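Uncharacterized protein (PDB 4OPW) is of unknown function but, as a putative adhesin with an auto-transporter head GIN domain, probably takes part in cell adhesion. Local coordinates at residues S85-A93 with L105-N113; A93-P104 with N113-Q124. All blocks are in the same frame, centred on the assembly; numbering follows the deposited sequence.

Contact 1: S85-A93 with L105-N113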
loop_
_atom_site.group_PDB
_atom_site.type_symbol
_atom_site.label_atom_id
_atom_site.label_comp_id
_atom_site.label_asym_id
_atom_site.label_seq_id
_atom_site.Cartn_x
_atom_site.Cartn_y
_atom_site.Cartn_z
ATOM N N SER A 85 5.263 15.422 5.381
ATOM C CA SER A 85 4.561 15.694 6.628
ATOM C C SER A 85 5.355 15.104 7.773
ATOM O O SER A 85 6.173 14.210 7.558
ATOM C CB SER A 85 3.146 15.127 6.599
ATOM O OG SER A 85 3.141 13.716 6.718
ATOM N N LYS A 86 5.092 15.571 8.991
ATOM C CA LYS A 86 5.801 15.041 10.142
ATOM C C LYS A 86 5.315 13.613 10.488
ATOM O O LYS A 86 6.101 12.782 10.954
ATOM C CB LYS A 86 5.619 15.995 11.330
ATOM C CG LYS A 86 6.421 15.607 12.558
ATOM C CD LYS A 86 6.467 16.719 13.609
ATOM C CE LYS A 86 7.085 16.178 14.881
ATOM N NZ LYS A 86 7.263 17.246 15.916
ATOM N N TRP A 87 4.025 13.371 10.314
ATOM C CA TRP A 87 3.379 12.112 10.658
ATOM C C TRP A 87 2.570 11.551 9.495
ATOM O O TRP A 87 1.996 12.310 8.699
ATOM C CB TRP A 87 2.447 12.325 11.858
ATOM C CG TRP A 87 3.126 12.895 13.062
ATOM C CD1 TRP A 87 3.049 14.178 13.522
ATOM C CD2 TRP A 87 4.039 12.211 13.926
ATOM N NE1 TRP A 87 3.829 14.323 14.645
ATOM C CE2 TRP A 87 4.456 13.134 14.910
ATOM C CE3 TRP A 87 4.556 10.901 13.960
ATOM C CZ2 TRP A 87 5.335 12.782 15.949
ATOM C CZ3 TRP A 87 5.406 10.546 15.000
ATOM C CH2 TRP A 87 5.812 11.489 15.960
ATOM N N LEU A 88 2.483 10.212 9.428
ATOM C CA LEU A 88 1.660 9.537 8.425
ATOM C C LEU A 88 1.073 8.261 9.031
ATOM O O LEU A 88 1.817 7.345 9.359
ATOM C CB LEU A 88 2.421 9.225 7.134
ATOM C CG LEU A 88 1.570 8.621 6.005
ATOM C CD1 LEU A 88 0.567 9.642 5.448
ATOM C CD2 LEU A 88 2.441 8.040 4.913
ATOM N N LYS A 89 -0.246 8.221 9.194
ATOM C CA LYS A 89 -0.880 7.040 9.789
ATOM C C LYS A 89 -1.689 6.243 8.758
ATOM O O LYS A 89 -2.073 5.098 9.037
ATOM C CB LYS A 89 -1.775 7.439 11.000
ATOM C CG LYS A 89 -3.060 8.192 10.583
ATOM C CD LYS A 89 -3.951 8.517 11.775
ATOM C CE LYS A 89 -5.231 9.158 11.316
ATOM N NZ LYS A 89 -6.138 9.435 12.454
ATOM N N GLU A 90 -1.983 6.835 7.595
ATOM C CA GLU A 90 -2.849 6.155 6.628
ATOM C C GLU A 90 -2.664 6.639 5.214
ATOM O O GLU A 90 -2.479 7.832 4.975
ATOM C CB GLU A 90 -4.316 6.412 7.046
ATOM C CG GLU A 90 -5.413 5.777 6.217
ATOM C CD GLU A 90 -6.751 6.275 6.723
ATOM O OE1 GLU A 90 -7.120 5.891 7.853
ATOM O OE2 GLU A 90 -7.343 7.171 6.081
ATOM N N VAL A 91 -2.765 5.696 4.268
ATOM C CA VAL A 91 -2.743 5.987 2.840
ATOM C C VAL A 91 -3.848 5.183 2.176
ATOM O O VAL A 91 -3.927 3.961 2.387
ATOM C CB VAL A 91 -1.369 5.715 2.143
ATOM C CG1 VAL A 91 -1.415 6.071 0.640
ATOM C CG2 VAL A 91 -0.215 6.454 2.838
ATOM N N LYS A 92 -4.697 5.862 1.383
ATOM C CA LYS A 92 -5.736 5.223 0.579
ATOM C C LYS A 92 -5.426 5.590 -0.878
ATOM O O LYS A 92 -5.530 6.768 -1.232
ATOM C CB LYS A 92 -7.152 5.663 1.028
ATOM C CG LYS A 92 -7.420 5.458 2.513
ATOM C CD LYS A 92 -8.880 5.573 2.872
ATOM C CE LYS A 92 -9.120 4.964 4.233
ATOM N NZ LYS A 92 -10.050 5.774 5.051
ATOM N N ALA A 93 -4.986 4.623 -1.682
ATOM C CA ALA A 93 -4.627 4.860 -3.065
ATOM C C ALA A 93 -5.487 3.994 -3.983
ATOM O O ALA A 93 -5.722 2.816 -3.698
ATOM C CB ALA A 93 -3.145 4.553 -3.268
ATOM N N LEU A 105 9.620 5.386 7.622
ATOM C CA LEU A 105 8.312 5.718 8.181
ATOM C C LEU A 105 8.208 5.212 9.608
ATOM O O LEU A 105 8.608 4.078 9.899
ATOM C CB LEU A 105 7.170 5.128 7.352
ATOM C CG LEU A 105 7.071 5.587 5.878
ATOM C CD1 LEU A 105 6.061 4.758 5.133
ATOM C CD2 LEU A 105 6.740 7.064 5.781
ATOM N N LYS A 106 7.676 6.051 10.498
ATOM C CA LYS A 106 7.547 5.675 11.908
ATOM C C LYS A 106 6.169 6.083 12.422
ATOM O O LYS A 106 5.474 6.855 11.765
ATOM C CB LYS A 106 8.675 6.287 12.754
ATOM C CG LYS A 106 8.660 7.814 12.835
ATOM C CD LYS A 106 9.727 8.350 13.789
ATOM C CE LYS A 106 9.728 9.860 13.803
ATOM N NZ LYS A 106 8.467 10.384 14.377
ATOM N N GLY A 107 5.786 5.560 13.569
ATOM C CA GLY A 107 4.504 5.887 14.181
ATOM C C GLY A 107 3.877 4.710 14.878
ATOM O O GLY A 107 4.341 3.582 14.719
ATOM N N ASP A 108 2.814 4.961 15.643
ATOM C CA ASP A 108 2.100 3.898 16.349
ATOM C C ASP A 108 1.466 2.923 15.354
ATOM O O ASP A 108 1.502 1.707 15.568
ATOM C CB ASP A 108 0.999 4.497 17.257
ATOM C CG ASP A 108 1.487 5.315 18.446
ATOM O OD1 ASP A 108 2.668 5.165 18.837
ATOM O OD2 ASP A 108 0.689 6.099 18.985
ATOM N N GLU A 109 0.871 3.466 14.265
ATOM C CA GLU A 109 0.176 2.652 13.278
ATOM C C GLU A 109 0.305 3.214 11.878
ATOM O O GLU A 109 0.273 4.434 11.692
ATOM C CB GLU A 109 -1.328 2.551 13.639
ATOM C CG GLU A 109 -1.631 1.718 14.878
ATOM C CD GLU A 109 -3.085 1.524 15.266
ATOM O OE1 GLU A 109 -3.939 1.423 14.355
ATOM O OE2 GLU A 109 -3.365 1.422 16.483
ATOM N N LEU A 110 0.383 2.321 10.891
ATOM C CA LEU A 110 0.368 2.701 9.492
ATOM C C LEU A 110 -0.583 1.752 8.780
ATOM O O LEU A 110 -0.380 0.535 8.780
ATOM C CB LEU A 110 1.760 2.728 8.840
ATOM C CG LEU A 110 1.780 3.109 7.347
ATOM C CD1 LEU A 110 1.099 4.494 7.075
ATOM C CD2 LEU A 110 3.188 3.045 6.794
ATOM N N LYS A 111 -1.657 2.317 8.227
ATOM C CA LYS A 111 -2.656 1.559 7.476
ATOM C C LYS A 111 -2.632 1.982 6.026
ATOM O O LYS A 111 -2.699 3.170 5.724
ATOM C CB LYS A 111 -4.052 1.774 8.102
ATOM C CG LYS A 111 -5.210 1.140 7.330
ATOM C CD LYS A 111 -6.524 1.185 8.138
ATOM C CE LYS A 111 -7.101 2.592 8.323
ATOM N NZ LYS A 111 -8.052 2.702 9.472
ATOM N N ILE A 112 -2.488 1.010 5.116
ATOM C CA ILE A 112 -2.478 1.289 3.695
ATOM C C ILE A 112 -3.521 0.447 2.983
ATOM O O ILE A 112 -3.554 -0.781 3.157
ATOM C CB ILE A 112 -1.073 1.064 3.083
ATOM C CG1 ILE A 112 -0.024 1.917 3.856
ATOM C CG2 ILE A 112 -1.062 1.395 1.552
ATOM C CD1 ILE A 112 1.349 1.829 3.367
ATOM N N ASN A 113 -4.390 1.109 2.200
ATOM C CA ASN A 113 -5.407 0.456 1.378
ATOM C C ASN A 113 -5.104 0.778 -0.076
ATOM O O ASN A 113 -5.199 1.944 -0.468
ATOM C CB ASN A 113 -6.822 0.906 1.774
ATOM C CG ASN A 113 -7.227 0.576 3.197
ATOM O OD1 ASN A 113 -6.660 -0.303 3.860
ATOM N ND2 ASN A 113 -8.248 1.264 3.695
HETATM O O HOH W 1 3.698 8.533 11.528
HETATM O O HOH W 2 4.446 6.804 8.894
#
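Strands 90-93 and 109-113 run parallel, 4.7 Å apart at the closest approach of their axes and within 4° of the same direction, with Glu90 opposite Lys111, Val91 opposite Ile112 and Lys92 opposite Asn113. Four backbone hydrogen bonds join them in alternation: Lys111 N to Lys89 O, Val91 N to Lys111 O, Asn113 N to Val91 O and Ala93 N to Asn113 O. CA-H...O contacts, such as Glu90 CA to Lys111 O, fill in between.

On the outer face Glu90 and Lys111 lie side by side and point the same way. Lys111 bends at its third torsion (chi3 69°), bringing CE to 3.3 Å from Glu90 OE1, whereas its NZ makes only a long salt bridge of 3.7 Å to Glu90 OE1. In one of the two conformers of Lys92, its NZ gives the other oxygen, Glu90 OE2, a weak hydrogen bond of 3.2 Å, so the carboxylate can be shared by two lysines. On the inner face Val91 CB packs on Ile112 CG2, and Leu88 CG sits 4.3 Å from Leu110 CD1; Leu131 and Leu133 of strand 130-136 continue this apolar row.

Before the strands pair, the chains diverge. Leu88 CD2 still approaches Leu105 CD2, but water lies between the backbones: one molecule accepts a hydrogen bond from Leu88 N, and a second lies 2.7 Å from Leu88 O. Farther out, Lys106 curls at its last torsion (chi4 66°) and sets NZ 3.1 Å from Trp87 CZ3, obliquely to the indole.

This is the stacking of successive coils in a parallel beta-solenoid. Where it is shared, the carboxylate probably offsets the two neighbouring lysine charges, while apolar residues seal the inner side.

Contact 2: A93-P104 with N113-Q124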
loop_
_atom_site.group_PDB
_atom_site.type_symbol
_atom_site.label_atom_id
_atom_site.label_comp_id
_atom_site.label_asym_id
_atom_site.label_seq_id
_atom_site.Cartn_x
_atom_site.Cartn_y
_atom_site.Cartn_z
ATOM N N ALA A 93 -4.986 4.623 -1.682
ATOM C CA ALA A 93 -4.627 4.860 -3.065
ATOM C C ALA A 93 -5.487 3.994 -3.983
ATOM O O ALA A 93 -5.722 2.816 -3.698
ATOM C CB ALA A 93 -3.145 4.553 -3.268
ATOM N N SER A 94 -5.976 4.596 -5.083
ATOM C CA SER A 94 -6.854 3.940 -6.062
ATOM C C SER A 94 -6.562 4.442 -7.466
ATOM O O SER A 94 -5.887 5.464 -7.626
ATOM C CB SER A 94 -8.314 4.260 -5.734
ATOM O OG SER A 94 -8.664 3.802 -4.442
ATOM N N GLY A 95 -7.072 3.726 -8.456
ATOM C CA GLY A 95 -7.072 4.153 -9.848
ATOM C C GLY A 95 -5.752 4.220 -10.574
ATOM O O GLY A 95 -5.533 5.135 -11.377
ATOM N N ASN A 96 -4.895 3.211 -10.356
ATOM C CA ASN A 96 -3.637 3.046 -11.055
ATOM C C ASN A 96 -2.633 4.174 -10.727
ATOM O O ASN A 96 -1.799 4.545 -11.553
ATOM C CB ASN A 96 -3.862 2.882 -12.587
ATOM C CG ASN A 96 -2.969 1.837 -13.216
ATOM O OD1 ASN A 96 -1.857 1.557 -12.746
ATOM N ND2 ASN A 96 -3.428 1.250 -14.320
ATOM N N ALA A 97 -2.700 4.676 -9.488
ATOM C CA ALA A 97 -1.743 5.629 -8.950
ATOM C C ALA A 97 -0.424 4.925 -8.581
ATOM O O ALA A 97 -0.399 3.693 -8.451
ATOM C CB ALA A 97 -2.335 6.257 -7.680
ATOM N N ASN A 98 0.638 5.713 -8.462
ATOM C CA ASN A 98 1.923 5.265 -7.975
ATOM C C ASN A 98 2.161 6.007 -6.656
ATOM O O ASN A 98 2.236 7.242 -6.665
ATOM C CB ASN A 98 3.047 5.542 -8.994
ATOM C CG ASN A 98 3.062 4.687 -10.247
ATOM O OD1 ASN A 98 2.543 3.564 -10.304
ATOM N ND2 ASN A 98 3.726 5.190 -11.280
ATOM N N PHE A 99 2.163 5.293 -5.520
ATOM C CA PHE A 99 2.507 5.919 -4.237
ATOM C C PHE A 99 3.897 5.445 -3.851
ATOM O O PHE A 99 4.126 4.240 -3.762
ATOM C CB PHE A 99 1.496 5.630 -3.103
ATOM C CG PHE A 99 1.908 6.305 -1.813
ATOM C CD1 PHE A 99 1.541 7.624 -1.550
ATOM C CD2 PHE A 99 2.671 5.628 -0.864
ATOM C CE1 PHE A 99 1.932 8.254 -0.361
ATOM C CE2 PHE A 99 3.041 6.251 0.337
ATOM C CZ PHE A 99 2.693 7.570 0.566
ATOM N N ILE A 100 4.826 6.379 -3.659
ATOM C CA ILE A 100 6.185 6.027 -3.253
ATOM C C ILE A 100 6.569 6.782 -1.982
ATOM O O ILE A 100 6.511 8.017 -1.967
ATOM C CB ILE A 100 7.238 6.301 -4.378
ATOM C CG1 ILE A 100 6.965 5.476 -5.679
ATOM C CG2 ILE A 100 8.656 6.048 -3.862
ATOM C CD1 ILE A 100 7.856 5.854 -6.886
ATOM N N ALA A 101 6.997 6.054 -0.934
ATOM C CA ALA A 101 7.539 6.670 0.282
ATOM C C ALA A 101 9.071 6.619 0.148
ATOM O O ALA A 101 9.652 5.522 0.086
ATOM C CB ALA A 101 7.050 5.940 1.527
ATOM N N ASN A 102 9.708 7.793 0.020
ATOM C CA ASN A 102 11.163 7.933 -0.179
ATOM C C ASN A 102 11.927 8.254 1.100
ATOM O O ASN A 102 13.033 8.812 1.065
ATOM C CB ASN A 102 11.441 8.996 -1.229
ATOM C CG ASN A 102 11.174 8.493 -2.617
ATOM O OD1 ASN A 102 11.602 7.393 -2.988
ATOM N ND2 ASN A 102 10.444 9.269 -3.401
ATOM N N SER A 103 11.335 7.913 2.226
ATOM C CA SER A 103 11.947 8.102 3.535
ATOM C C SER A 103 11.582 6.944 4.415
ATOM O O SER A 103 10.562 6.302 4.152
ATOM C CB SER A 103 11.427 9.401 4.169
ATOM O OG SER A 103 10.105 9.208 4.654
ATOM N N PRO A 104 12.286 6.739 5.550
ATOM C CA PRO A 104 11.778 5.783 6.544
ATOM C C PRO A 104 10.436 6.293 7.081
ATOM O O PRO A 104 10.121 7.491 6.948
ATOM C CB PRO A 104 12.856 5.790 7.644
ATOM C CG PRO A 104 14.072 6.416 7.025
ATOM C CD PRO A 104 13.505 7.423 6.032
ATOM N N ASN A 113 -4.390 1.109 2.200
ATOM C CA ASN A 113 -5.407 0.456 1.378
ATOM C C ASN A 113 -5.104 0.778 -0.076
ATOM O O ASN A 113 -5.199 1.944 -0.468
ATOM C CB ASN A 113 -6.822 0.906 1.774
ATOM C CG ASN A 113 -7.227 0.576 3.197
ATOM O OD1 ASN A 113 -6.660 -0.303 3.860
ATOM N ND2 ASN A 113 -8.248 1.264 3.695
ATOM N N ALA A 114 -4.690 -0.235 -0.856
ATOM C CA ALA A 114 -4.297 -0.066 -2.246
ATOM C C ALA A 114 -5.319 -0.782 -3.104
ATOM O O ALA A 114 -5.539 -1.993 -2.945
ATOM C CB ALA A 114 -2.880 -0.622 -2.462
ATOM N N ASN A 115 -6.005 -0.011 -3.952
ATOM C CA ASN A 115 -7.069 -0.552 -4.786
ATOM C C ASN A 115 -6.841 -0.303 -6.255
ATOM O O ASN A 115 -5.908 0.409 -6.636
ATOM C CB ASN A 115 -8.399 0.095 -4.369
ATOM C CG ASN A 115 -8.700 0.011 -2.889
ATOM O OD1 ASN A 115 -8.884 1.034 -2.206
ATOM N ND2 ASN A 115 -8.704 -1.196 -2.358
ATOM N N SER A 116 -7.717 -0.902 -7.083
ATOM C CA SER A 116 -7.817 -0.711 -8.521
ATOM C C SER A 116 -6.472 -0.358 -9.193
ATOM O O SER A 116 -6.236 0.794 -9.594
ATOM C CB SER A 116 -8.869 0.356 -8.831
ATOM O OG SER A 116 -8.748 1.502 -7.994
ATOM N N ASN A 117 -5.581 -1.368 -9.288
ATOM C CA ASN A 117 -4.313 -1.367 -10.034
ATOM C C ASN A 117 -3.214 -0.423 -9.556
ATOM O O ASN A 117 -2.194 -0.285 -10.255
ATOM C CB ASN A 117 -4.575 -1.056 -11.526
ATOM C CG ASN A 117 -5.597 -1.975 -12.118
ATOM O OD1 ASN A 117 -5.272 -3.098 -12.500
ATOM N ND2 ASN A 117 -6.840 -1.545 -12.105
ATOM N N CYS A 118 -3.349 0.145 -8.353
ATOM C CA CYS A 118 -2.319 1.015 -7.796
ATOM C C CYS A 118 -1.014 0.262 -7.559
ATOM O O CYS A 118 -0.995 -0.975 -7.536
ATOM C CB CYS A 118 -2.805 1.633 -6.496
ATOM S SG CYS A 118 -3.847 3.071 -6.738
ATOM N N LEU A 119 0.078 1.024 -7.422
ATOM C CA LEU A 119 1.374 0.492 -7.020
ATOM C C LEU A 119 1.817 1.295 -5.811
ATOM O O LEU A 119 1.909 2.513 -5.890
ATOM C CB LEU A 119 2.420 0.545 -8.158
ATOM C CG LEU A 119 3.869 0.146 -7.778
ATOM C CD1 LEU A 119 3.966 -1.332 -7.308
ATOM C CD2 LEU A 119 4.819 0.362 -8.945
ATOM N N VAL A 120 2.046 0.625 -4.681
ATOM C CA VAL A 120 2.532 1.262 -3.448
ATOM C C VAL A 120 3.931 0.732 -3.177
ATOM O O VAL A 120 4.117 -0.479 -3.118
ATOM C CB VAL A 120 1.587 1.022 -2.228
ATOM C CG1 VAL A 120 2.222 1.531 -0.916
ATOM C CG2 VAL A 120 0.206 1.645 -2.460
ATOM N N GLN A 121 4.920 1.625 -3.085
ATOM C CA GLN A 121 6.299 1.238 -2.802
ATOM C C GLN A 121 6.802 1.970 -1.569
ATOM O O GLN A 121 6.928 3.200 -1.590
ATOM C CB GLN A 121 7.242 1.498 -3.995
ATOM C CG GLN A 121 6.851 0.780 -5.296
ATOM C CD GLN A 121 7.627 1.357 -6.450
ATOM O OE1 GLN A 121 7.182 2.276 -7.135
ATOM N NE2 GLN A 121 8.813 0.863 -6.658
ATOM N N LEU A 122 7.070 1.224 -0.481
ATOM C CA LEU A 122 7.639 1.795 0.744
ATOM C C LEU A 122 9.102 1.435 0.677
ATOM O O LEU A 122 9.461 0.293 0.930
ATOM C CB LEU A 122 6.925 1.304 2.014
ATOM C CG LEU A 122 5.369 1.378 1.994
ATOM C CD1 LEU A 122 4.786 0.848 3.292
ATOM C CD2 LEU A 122 4.843 2.807 1.669
ATOM N N LYS A 123 9.923 2.361 0.161
ATOM C CA LYS A 123 11.316 2.059 -0.199
ATOM C C LYS A 123 12.321 2.030 0.963
ATOM O O LYS A 123 13.429 1.501 0.776
ATOM C CB LYS A 123 11.804 3.034 -1.281
ATOM C CG LYS A 123 11.050 2.856 -2.610
ATOM C CD LYS A 123 11.758 3.553 -3.754
ATOM C CE LYS A 123 11.120 3.259 -5.086
ATOM N NZ LYS A 123 11.769 4.024 -6.188
ATOM N N GLN A 124 11.980 2.615 2.126
ATOM C CA GLN A 124 12.899 2.636 3.275
ATOM C C GLN A 124 12.217 2.063 4.515
ATOM O O GLN A 124 11.000 1.840 4.508
ATOM C CB GLN A 124 13.461 4.037 3.508
ATOM C CG GLN A 124 14.512 4.420 2.453
ATOM C CD GLN A 124 14.974 5.854 2.551
ATOM O OE1 GLN A 124 14.797 6.649 1.631
ATOM N NE2 GLN A 124 15.604 6.214 3.644
HETATM O O HOH W 3 12.132 6.659 -5.486
HETATM O O HOH W 4 9.402 3.698 3.183
#
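Ser116 holds OG between its backbone N and carbonyl carbon (chi1 45°), where it accepts a hydrogen bond of 2.8 Å from Gly95 N. Asn96 N binds Ser116 O close by, and a type I' turn from Asn115 to Cys118 shapes the second corner. In one of two conformers, Cys118 SG touches both methyls, Ala93 CB and Ala97 CB, and is 3.7 Å from Ala97 CB.

Beyond the corners, strands 98-101 and 119-122 pair in parallel through alternating backbone bonds from Leu119 N to Ala97 O as far as Lys123 N to Ala101 O. Inside, Leu122 CD2 meets the Phe99 ring at its edge, 4.1 Å from CE2, and also touches Ala101 CB; Met141 and Val143 of strand 139-147 form the next layer, against Val120 and Leu122. Outside, the Ile100 and Gln121 side chains lie side by side, with CG1 of Ile100 3.5 Å from OE1 of Gln121, and a water bridges Asn102 OD1 to Lys123 NZ. Another water joins Ser103 O to Gln124 N farther along.

Consecutive solenoid coils are thus matched at both corner and strand: the hydroxyl and carbonyl of Ser116 take up the amides of Gly95 and Asn96, and hydrocarbon fills the interior.

How the contacts relate
From the N terminus, the chain passes through 85-93, turns into 93-104, and continues through 105-113 into 113-124, so the segments alternate and the two contacts cross. Contact 1 closes one circuit by laying 109-113 beside 90-93; contact 2 picks up directly at Ala93 and Asn113, which both contacts share, and carries the pairing around the corner to 98-101 and 119-122. Together they join two successive coils on two opposing faces of the solenoid. Those faces meet in its interior, where Ile112 CD1 packs 3.6 Å from Leu122 CD1 and Val91 CG2 lies 3.9 Å from Phe99 CZ. Strands 23-27 and 31-36 flank one side, strands 130-136 and 139-147 the other.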